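Local coordinates for protein multiheme cytochrome cf (Carboxydothermus ferrireducens DSM 11255, PDB 6QVM) that probably carries electrons along a chain of eleven c-type hemes through the S-layer of the cell to insoluble extracellular Fe(III), at residues A222-K227 / G350-H355; R215-P220 / G358-A363; F84-K89 / C229-G234. All blocks are in the same frame, centred on the assembly; numbering follows the deposited sequence.

Contact 1. Residues A222-K227 / G350-H355. With HEC (heme c), chain I.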
# COMPACT_ATOMS: atom_id res chain seq x y z
N ALA A 222 -11.93 4.84 -14.44
CA ALA A 222 -12.37 5.79 -13.43
C ALA A 222 -11.82 5.43 -12.05
O ALA A 222 -11.58 4.26 -11.75
CB ALA A 222 -13.89 5.87 -13.38
N TYR A 223 -11.64 6.45 -11.22
CA TYR A 223 -11.12 6.29 -9.87
C TYR A 223 -12.23 6.45 -8.84
O TYR A 223 -13.20 7.19 -9.05
CB TYR A 223 -10.00 7.30 -9.60
CG TYR A 223 -8.70 6.94 -10.30
CD1 TYR A 223 -8.52 7.21 -11.65
CD2 TYR A 223 -7.66 6.34 -9.61
CE1 TYR A 223 -7.35 6.89 -12.30
CE2 TYR A 223 -6.47 6.01 -10.25
CZ TYR A 223 -6.33 6.29 -11.60
OH TYR A 223 -5.15 5.96 -12.23
N ALA A 224 -12.09 5.74 -7.72
CA ALA A 224 -13.11 5.72 -6.68
C ALA A 224 -12.78 6.59 -5.47
O ALA A 224 -13.69 7.09 -4.82
CB ALA A 224 -13.34 4.28 -6.20
N GLY A 225 -11.50 6.78 -5.17
CA GLY A 225 -11.10 7.51 -3.98
C GLY A 225 -10.79 6.58 -2.82
O GLY A 225 -11.46 5.56 -2.64
N THR A 226 -9.75 6.92 -2.05
CA THR A 226 -9.31 6.06 -0.95
C THR A 226 -10.45 5.75 0.02
O THR A 226 -10.58 4.62 0.50
CB THR A 226 -8.14 6.72 -0.22
OG1 THR A 226 -6.96 6.62 -1.03
CG2 THR A 226 -7.90 6.08 1.15
N LYS A 227 -11.29 6.74 0.29
CA LYS A 227 -12.35 6.56 1.28
C LYS A 227 -13.31 5.45 0.86
O LYS A 227 -13.82 4.70 1.70
CB LYS A 227 -13.09 7.88 1.50
CG LYS A 227 -13.75 8.02 2.86
N GLY A 350 -3.03 7.83 -2.91
CA GLY A 350 -4.09 6.99 -2.41
C GLY A 350 -3.90 5.53 -2.80
O GLY A 350 -2.92 5.14 -3.43
N CYS A 351 -4.89 4.72 -2.41
CA CYS A 351 -4.85 3.29 -2.71
C CYS A 351 -4.63 3.05 -4.19
O CYS A 351 -3.84 2.18 -4.58
CB CYS A 351 -6.15 2.61 -2.27
SG CYS A 351 -6.80 3.16 -0.69
N GLU A 352 -5.32 3.81 -5.03
CA GLU A 352 -5.30 3.56 -6.47
C GLU A 352 -4.03 4.03 -7.14
O GLU A 352 -3.85 3.77 -8.34
CB GLU A 352 -6.52 4.23 -7.10
CG GLU A 352 -7.84 3.61 -6.62
CD GLU A 352 -9.04 4.50 -6.88
OE1 GLU A 352 -9.86 4.16 -7.77
OE2 GLU A 352 -9.15 5.55 -6.21
N ALA A 353 -3.13 4.70 -6.41
CA ALA A 353 -1.83 5.02 -7.00
C ALA A 353 -1.01 3.76 -7.21
O ALA A 353 -0.15 3.72 -8.10
CB ALA A 353 -1.08 6.01 -6.11
N CYS A 354 -1.27 2.72 -6.42
CA CYS A 354 -0.64 1.42 -6.59
C CYS A 354 -1.58 0.37 -7.18
O CYS A 354 -1.14 -0.46 -7.99
CB CYS A 354 -0.13 0.90 -5.24
SG CYS A 354 1.01 2.02 -4.39
N HIS A 355 -2.87 0.41 -6.84
CA HIS A 355 -3.82 -0.60 -7.28
C HIS A 355 -4.54 -0.22 -8.56
O HIS A 355 -5.39 -0.98 -9.03
CB HIS A 355 -4.85 -0.87 -6.16
CG HIS A 355 -4.25 -1.47 -4.93
ND1 HIS A 355 -3.94 -2.81 -4.83
CD2 HIS A 355 -3.90 -0.91 -3.75
CE1 HIS A 355 -3.42 -3.05 -3.64
NE2 HIS A 355 -3.39 -1.91 -2.96
FE HEC I . -2.68 -2.27 -1.19
CHA HEC I . -2.10 -5.65 -1.26
CHB HEC I . -5.98 -2.90 -0.39
CHC HEC I . -3.21 1.09 -0.76
CHD HEC I . 0.37 -1.61 -2.63
NA HEC I . -3.83 -3.95 -0.88
C1A HEC I . -3.39 -5.26 -0.99
C2A HEC I . -4.52 -6.15 -0.77
C3A HEC I . -5.59 -5.38 -0.55
C4A HEC I . -5.18 -4.00 -0.61
CMA HEC I . -7.03 -5.85 -0.28
CAA HEC I . -4.42 -7.70 -0.84
CBA HEC I . -4.84 -8.46 0.43
CGA HEC I . -4.41 -7.76 1.70
O1A HEC I . -3.20 -7.46 1.85
O2A HEC I . -5.30 -7.51 2.56
NB HEC I . -4.30 -1.11 -0.70
C1B HEC I . -5.54 -1.60 -0.31
C2B HEC I . -6.31 -0.49 0.21
C3B HEC I . -5.56 0.63 0.10
C4B HEC I . -4.27 0.25 -0.47
CMB HEC I . -7.77 -0.62 0.70
CAB HEC I . -5.94 2.08 0.49
CBB HEC I . -6.39 2.19 1.96
NC HEC I . -1.64 -0.58 -1.67
C1C HEC I . -2.02 0.71 -1.35
C2C HEC I . -0.97 1.62 -1.78
C3C HEC I . 0.08 0.87 -2.17
C4C HEC I . -0.36 -0.52 -2.19
CMC HEC I . -0.97 3.13 -1.45
CAC HEC I . 1.47 1.35 -2.70
CBC HEC I . 2.23 2.30 -1.75
ND HEC I . -1.11 -3.44 -1.86
C1D HEC I . 0.08 -2.93 -2.37
C2D HEC I . 0.97 -4.03 -2.62
C3D HEC I . 0.21 -5.29 -2.21
C4D HEC I . -1.08 -4.83 -1.74
CMD HEC I . 2.40 -3.94 -3.19
CAD HEC I . 0.73 -6.74 -2.25
CBD HEC I . 1.14 -7.04 -0.80
CGD HEC I . 2.21 -8.10 -0.74
O1D HEC I . 3.03 -8.06 0.21
O2D HEC I . 2.23 -8.99 -1.64
O HOH W 1 -3.18 5.03 -10.64
O HOH W 2 -7.33 5.73 -4.16
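Glu352 reaches from the short helix 352-355 to the turn at Tyr223-Gly225. Its CB lies at the edge of the Tyr223 ring, near the ring plane, 3.5 Å from Tyr223 CD2. With CG anti to the carbonyl carbon (chi1 -65°) and the chain extended beyond it, the carboxylate reaches past the ring to the Ala224 and Gly225 amides; the two side chains point opposite ways alongside each other, planes steeply tilted. OE1 takes the amide of Ala224 on its syn lone pair (Ala224 N to Glu352 OE1 2.7 Å, 165° at the hydrogen). OE2 receives Gly225 N at 2.8 Å, again from the syn side but 29° out of the carboxylate plane. OE1 also accepts Gly358 N, and water 2 lies 2.7 Å from Glu352 OE2, so each oxygen of this buried residue has a second partner. With an alanine here, the consecutive amides of Ala224 and Gly225 would probably be left without their shared acceptor. Cys351 N also bonds Thr226 OG1 (3.1 Å), which in turn bonds Glu346. Cys351, Cys354 and His355 form the CXXCH motif: Cys351 SG is bonded to CAB of the heme (1.8 Å) and Cys354 SG to CAC. His355 NE2 binds the heme FE at 1.9 Å, opposite His480. The carboxylate thus ties the N-cap turn of helix 226-233 to helices 352-355 and 359-362, while Thr226 reaches strand 346-347.

Contact 2. Residues R215-P220 / G358-A363. With HEC (heme c), chain G.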
# COMPACT_ATOMS: atom_id res chain seq x y z
N ARG A 215 -27.94 4.43 -11.19
CA ARG A 215 -26.62 3.92 -10.83
C ARG A 215 -25.90 3.51 -12.11
O ARG A 215 -26.33 2.58 -12.80
CB ARG A 215 -26.76 2.75 -9.86
CG ARG A 215 -25.43 2.18 -9.39
CD ARG A 215 -25.64 1.28 -8.18
NE ARG A 215 -24.37 0.84 -7.61
CZ ARG A 215 -23.80 -0.34 -7.85
NH1 ARG A 215 -24.39 -1.22 -8.65
NH2 ARG A 215 -22.65 -0.66 -7.27
N VAL A 216 -24.81 4.20 -12.43
CA VAL A 216 -24.12 4.02 -13.70
C VAL A 216 -22.86 3.19 -13.47
O VAL A 216 -22.08 3.47 -12.55
CB VAL A 216 -23.77 5.37 -14.35
CG1 VAL A 216 -23.04 5.17 -15.67
CG2 VAL A 216 -25.03 6.20 -14.56
N LEU A 217 -22.66 2.18 -14.31
CA LEU A 217 -21.44 1.39 -14.26
C LEU A 217 -20.24 2.28 -14.57
O LEU A 217 -20.25 2.97 -15.60
CB LEU A 217 -21.51 0.24 -15.26
CG LEU A 217 -20.56 -0.94 -15.08
CD1 LEU A 217 -20.89 -1.70 -13.82
CD2 LEU A 217 -20.63 -1.84 -16.30
N PRO A 218 -19.22 2.32 -13.72
CA PRO A 218 -18.05 3.15 -14.00
C PRO A 218 -17.17 2.57 -15.10
O PRO A 218 -17.12 1.36 -15.31
CB PRO A 218 -17.28 3.16 -12.66
CG PRO A 218 -18.25 2.63 -11.64
CD PRO A 218 -19.13 1.68 -12.40
N ALA A 219 -16.48 3.47 -15.80
CA ALA A 219 -15.56 3.05 -16.84
C ALA A 219 -14.36 2.33 -16.23
O ALA A 219 -14.03 2.54 -15.06
CB ALA A 219 -15.10 4.26 -17.64
N PRO A 220 -13.68 1.48 -17.01
CA PRO A 220 -12.49 0.79 -16.47
C PRO A 220 -11.39 1.74 -16.02
O PRO A 220 -10.51 1.32 -15.27
CB PRO A 220 -12.02 -0.08 -17.64
CG PRO A 220 -13.25 -0.25 -18.50
CD PRO A 220 -14.00 1.05 -18.38
N GLY A 358 -9.92 2.10 -9.71
CA GLY A 358 -10.67 1.12 -8.96
C GLY A 358 -12.16 1.37 -8.84
O GLY A 358 -12.84 0.70 -8.06
N ALA A 359 -12.69 2.33 -9.61
CA ALA A 359 -14.11 2.65 -9.52
C ALA A 359 -14.97 1.46 -9.93
O ALA A 359 -15.95 1.12 -9.26
CB ALA A 359 -14.44 3.88 -10.37
N LEU A 360 -14.62 0.82 -11.05
CA LEU A 360 -15.37 -0.35 -11.49
C LEU A 360 -15.26 -1.48 -10.47
O LEU A 360 -16.24 -2.19 -10.21
CB LEU A 360 -14.87 -0.81 -12.86
CG LEU A 360 -15.55 -2.05 -13.47
CD1 LEU A 360 -17.05 -1.87 -13.56
CD2 LEU A 360 -14.96 -2.35 -14.84
N HIS A 361 -14.07 -1.67 -9.88
CA HIS A 361 -13.92 -2.66 -8.83
C HIS A 361 -14.76 -2.31 -7.61
O HIS A 361 -15.43 -3.16 -7.02
CB HIS A 361 -12.45 -2.80 -8.43
CG HIS A 361 -12.24 -3.54 -7.16
ND1 HIS A 361 -12.43 -4.90 -7.05
CD2 HIS A 361 -11.90 -3.11 -5.92
CE1 HIS A 361 -12.18 -5.28 -5.81
NE2 HIS A 361 -11.87 -4.21 -5.10
N ALA A 362 -14.74 -1.03 -7.21
CA ALA A 362 -15.46 -0.60 -6.02
C ALA A 362 -16.97 -0.73 -6.16
O ALA A 362 -17.67 -0.79 -5.15
CB ALA A 362 -15.09 0.85 -5.68
N ALA A 363 -17.48 -0.78 -7.39
CA ALA A 363 -18.91 -0.91 -7.62
C ALA A 363 -19.36 -2.36 -7.77
O ALA A 363 -20.56 -2.62 -7.85
CB ALA A 363 -19.33 -0.12 -8.86
FE HEC G . -11.62 -4.37 -3.19
CHA HEC G . -10.54 -7.60 -3.70
CHB HEC G . -8.38 -3.25 -3.51
CHC HEC G . -12.71 -1.12 -2.99
CHD HEC G . -14.74 -5.45 -2.25
NA HEC G . -9.80 -5.25 -3.51
C1A HEC G . -9.59 -6.60 -3.73
C2A HEC G . -8.17 -6.79 -3.97
C3A HEC G . -7.57 -5.59 -3.91
C4A HEC G . -8.59 -4.60 -3.62
CMA HEC G . -6.07 -5.31 -4.11
CAA HEC G . -7.48 -8.14 -4.26
CBA HEC G . -7.58 -8.38 -5.76
CGA HEC G . -6.95 -9.70 -6.13
O1A HEC G . -7.23 -10.73 -5.44
O2A HEC G . -6.16 -9.72 -7.11
NB HEC G . -10.71 -2.52 -3.19
C1B HEC G . -9.38 -2.29 -3.50
C2B HEC G . -9.23 -0.88 -3.82
C3B HEC G . -10.43 -0.29 -3.66
C4B HEC G . -11.38 -1.31 -3.27
CMB HEC G . -7.89 -0.21 -4.20
CAB HEC G . -10.78 1.20 -3.87
CBB HEC G . -10.71 1.56 -5.38
NC HEC G . -13.38 -3.46 -2.69
C1C HEC G . -13.62 -2.10 -2.68
C2C HEC G . -15.03 -1.87 -2.43
C3C HEC G . -15.59 -3.07 -2.15
C4C HEC G . -14.56 -4.09 -2.35
CMC HEC G . -15.67 -0.47 -2.26
CAC HEC G . -17.06 -3.34 -1.74
CBC HEC G . -18.02 -2.91 -2.86
ND HEC G . -12.49 -6.24 -3.00
C1D HEC G . -13.82 -6.42 -2.63
C2D HEC G . -14.10 -7.84 -2.66
C3D HEC G . -12.81 -8.51 -3.12
C4D HEC G . -11.85 -7.44 -3.30
CMD HEC G . -15.45 -8.51 -2.34
CAD HEC G . -12.59 -10.02 -3.34
CBD HEC G . -12.33 -10.67 -1.98
CGD HEC G . -11.03 -10.14 -1.44
O1D HEC G . -9.97 -10.50 -2.01
O2D HEC G . -11.06 -9.37 -0.45
O HOH W 3 -22.96 -3.79 -8.65
O HOH W 4 -12.41 1.77 -12.77
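Ala363 O is gripped by two donors: Arg215 NH2 at 2.9 Å and water 3, which gives it a proton at 2.8 Å. The arginine bond lies in the carbonyl plane on a lone pair (C=O...N angle 123°), and the oxygen is only 14° out of the guanidinium plane. Arg215 NH1 in turn donates to the same water at 2.9 Å, so guanidinium, water and carbonyl close a small ring of bonds. The arginine gets there because its chain is extended all the way to NE, CG lying anti to the backbone N (chi1 -178°); along the way it also touches Glu79 and Val82 of helix 79-86. The segment 358-363 holds the short helix 359-362, with Gly358 as N-cap, and belongs to a bis-histidine heme c site: His361 NE2 lies 1.9 Å from the heme FE, and His233 supplies the ligand on the other face. Gly358 sits against the same heme, Gly358 O 3.5 Å from its CBB. On the outer side of the helix, the Pro218 ring rests on Ala359, CB to CB 3.7 Å, while its CD meets Ala363 CB. Leu360 lies beside it, its CD1 3.9 Å from CD1 of Leu217. Water 4 extends the join at the helix start, accepting from Leu360 N at 3.0 Å and lying within hydrogen-bonding distance of Ala219 O.

Contact 3. Residues F84-K89 / C229-G234. With HEC (heme c), chain G.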
# COMPACT_ATOMS: atom_id res chain seq x y z
N PHE A 84 -24.36 -3.77 1.52
CA PHE A 84 -24.15 -4.72 2.61
C PHE A 84 -22.70 -4.70 3.08
O PHE A 84 -22.43 -4.60 4.28
CB PHE A 84 -24.56 -6.12 2.13
CG PHE A 84 -24.20 -7.24 3.09
CD1 PHE A 84 -25.02 -7.53 4.17
CD2 PHE A 84 -23.07 -8.01 2.88
CE1 PHE A 84 -24.70 -8.55 5.04
CE2 PHE A 84 -22.74 -9.03 3.75
CZ PHE A 84 -23.56 -9.30 4.83
N MET A 85 -21.76 -4.76 2.14
CA MET A 85 -20.35 -4.83 2.51
C MET A 85 -19.85 -3.49 3.04
O MET A 85 -19.03 -3.46 3.97
CB MET A 85 -19.52 -5.30 1.32
CG MET A 85 -18.13 -5.75 1.71
SD MET A 85 -17.27 -6.61 0.39
CE MET A 85 -15.66 -6.86 1.13
N GLN A 86 -20.32 -2.37 2.48
CA GLN A 86 -19.94 -1.07 3.01
C GLN A 86 -20.50 -0.82 4.41
O GLN A 86 -19.92 -0.03 5.16
CB GLN A 86 -20.42 0.04 2.07
CG GLN A 86 -19.83 -0.02 0.68
CD GLN A 86 -20.13 1.22 -0.14
OE1 GLN A 86 -21.27 1.45 -0.55
NE2 GLN A 86 -19.11 2.02 -0.38
N ASN A 87 -21.60 -1.49 4.77
CA ASN A 87 -22.24 -1.33 6.07
C ASN A 87 -21.71 -2.31 7.11
O ASN A 87 -22.44 -2.69 8.03
CB ASN A 87 -23.75 -1.49 5.92
CG ASN A 87 -24.42 -0.22 5.44
OD1 ASN A 87 -23.86 0.87 5.55
ND2 ASN A 87 -25.63 -0.36 4.89
N GLY A 88 -20.45 -2.73 7.00
CA GLY A 88 -19.92 -3.72 7.91
C GLY A 88 -20.64 -5.05 7.83
O GLY A 88 -20.88 -5.69 8.85
N LYS A 89 -21.01 -5.46 6.61
CA LYS A 89 -21.74 -6.71 6.37
C LYS A 89 -23.02 -6.76 7.19
O LYS A 89 -23.33 -7.74 7.88
CB LYS A 89 -20.84 -7.92 6.62
CG LYS A 89 -19.46 -7.73 5.99
CD LYS A 89 -18.94 -8.98 5.32
CE LYS A 89 -17.43 -8.91 5.15
NZ LYS A 89 -16.95 -9.57 3.91
N CYS A 229 -12.48 2.78 -1.04
CA CYS A 229 -11.76 1.53 -0.81
C CYS A 229 -11.86 1.11 0.65
O CYS A 229 -12.10 -0.07 0.95
CB CYS A 229 -10.29 1.68 -1.21
SG CYS A 229 -9.99 2.44 -2.82
N GLN A 230 -11.70 2.06 1.57
CA GLN A 230 -11.72 1.73 2.99
C GLN A 230 -13.11 1.32 3.47
O GLN A 230 -13.22 0.55 4.43
CB GLN A 230 -11.21 2.93 3.80
CG GLN A 230 -9.73 3.21 3.60
CD GLN A 230 -9.28 4.48 4.29
OE1 GLN A 230 -9.92 5.52 4.19
NE2 GLN A 230 -8.17 4.40 5.02
N SER A 231 -14.17 1.80 2.81
CA SER A 231 -15.52 1.48 3.25
C SER A 231 -15.83 -0.01 3.16
O SER A 231 -16.72 -0.48 3.88
CB SER A 231 -16.53 2.28 2.42
OG SER A 231 -16.57 1.82 1.07
N CYS A 232 -15.13 -0.75 2.30
CA CYS A 232 -15.26 -2.21 2.24
C CYS A 232 -14.09 -2.94 2.88
O CYS A 232 -14.30 -3.91 3.61
CB CYS A 232 -15.40 -2.68 0.79
SG CYS A 232 -17.07 -2.52 0.08
N HIS A 233 -12.85 -2.50 2.62
CA HIS A 233 -11.67 -3.23 3.05
C HIS A 233 -11.18 -2.84 4.44
O HIS A 233 -10.41 -3.61 5.04
CB HIS A 233 -10.54 -3.03 2.04
CG HIS A 233 -10.76 -3.74 0.74
ND1 HIS A 233 -10.53 -5.09 0.60
CD2 HIS A 233 -11.21 -3.31 -0.46
CE1 HIS A 233 -10.83 -5.46 -0.64
NE2 HIS A 233 -11.24 -4.39 -1.30
N GLY A 234 -11.56 -1.69 4.96
CA GLY A 234 -11.03 -1.23 6.24
C GLY A 234 -9.79 -0.35 6.04
O GLY A 234 -9.92 0.78 5.61
FE HEC G . -11.62 -4.37 -3.19
CHA HEC G . -10.54 -7.60 -3.70
CHB HEC G . -8.38 -3.25 -3.51
CHC HEC G . -12.71 -1.12 -2.99
CHD HEC G . -14.74 -5.45 -2.25
NA HEC G . -9.80 -5.25 -3.51
C1A HEC G . -9.59 -6.60 -3.73
C2A HEC G . -8.17 -6.79 -3.97
C3A HEC G . -7.57 -5.59 -3.91
C4A HEC G . -8.59 -4.60 -3.62
CMA HEC G . -6.07 -5.31 -4.11
CAA HEC G . -7.48 -8.14 -4.26
CBA HEC G . -7.58 -8.38 -5.76
CGA HEC G . -6.95 -9.70 -6.13
O1A HEC G . -7.23 -10.73 -5.44
O2A HEC G . -6.16 -9.72 -7.11
NB HEC G . -10.71 -2.52 -3.19
C1B HEC G . -9.38 -2.29 -3.50
C2B HEC G . -9.23 -0.88 -3.82
C3B HEC G . -10.43 -0.29 -3.66
C4B HEC G . -11.38 -1.31 -3.27
CMB HEC G . -7.89 -0.21 -4.20
CAB HEC G . -10.78 1.20 -3.87
CBB HEC G . -10.71 1.56 -5.38
NC HEC G . -13.38 -3.46 -2.69
C1C HEC G . -13.62 -2.10 -2.68
C2C HEC G . -15.03 -1.87 -2.43
C3C HEC G . -15.59 -3.07 -2.15
C4C HEC G . -14.56 -4.09 -2.35
CMC HEC G . -15.67 -0.47 -2.26
CAC HEC G . -17.06 -3.34 -1.74
CBC HEC G . -18.02 -2.91 -2.86
ND HEC G . -12.49 -6.24 -3.00
C1D HEC G . -13.82 -6.42 -2.63
C2D HEC G . -14.10 -7.84 -2.66
C3D HEC G . -12.81 -8.51 -3.12
C4D HEC G . -11.85 -7.44 -3.30
CMD HEC G . -15.45 -8.51 -2.34
CAD HEC G . -12.59 -10.02 -3.34
CBD HEC G . -12.33 -10.67 -1.98
CGD HEC G . -11.03 -10.14 -1.44
O1D HEC G . -9.97 -10.50 -2.01
O2D HEC G . -11.06 -9.37 -0.45
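Gln86 and Cys232 bring their backbones together where two helices end, CA to CA 4.9 Å. Helix 79-86 stops there, Asn87 being the first residue to leave helical angles, while helix 226-233 carries the CXXCH motif of a heme c site, with Cys229, Cys232 and His233. The approach is close enough for a CA-H...O contact from Gln86 CA to Ser231 O, 3.4 Å apart with 159° at the hydrogen. Beyond the backbone, Gln86 NE2 donates to Ser231 OG at 2.9 Å, the hydroxyl lying 12° from the amide plane. Ser231 OG stands between the backbone N and the carbonyl carbon (chi1 69°), where it also bonds Lys228 O one helical turn back; the hydroxyl thereby joins its own helix to Gln86, and the two bonds limit its rotation. The aliphatic part of Gln86 packs beside the thioether of Cys232, as does Met85, whose CG is 3.8 Å from Cys232 SG. That sulfur is joined to heme CAC. Met85 then continues fully extended along the porphyrin rim, and nearest atoms put it about 3 Å from a second heme, which is consistent with a place between two cofactors. At its end, Met85 CE touches the meso carbon CHD of the first heme at 3.8 Å.

Along the chain the segments come in the order 84-89, 215-220, 222-227, 229-234, 350-355, 358-363, so contact 3 alternates with each of the other two, while contact 1 falls within the span of contact 2. Their centres lie about 12 Å (contacts 1 and 2), about 15 Å (1 and 3) and about 16 Å (2 and 3) apart. Helix 226-233 serves contacts 1 and 3; helices 352-355 and 359-362 are consecutive. Contacts 2 and 3 meet at one heme iron, bound from both sides. FE of HEC (chain I) in contact 1 lies 9.4 Å from FE of HEC (chain G), consistent with electron transfer between them; Cys351 SG packs on Cys229 CB at 3.8 Å where the two motifs meet.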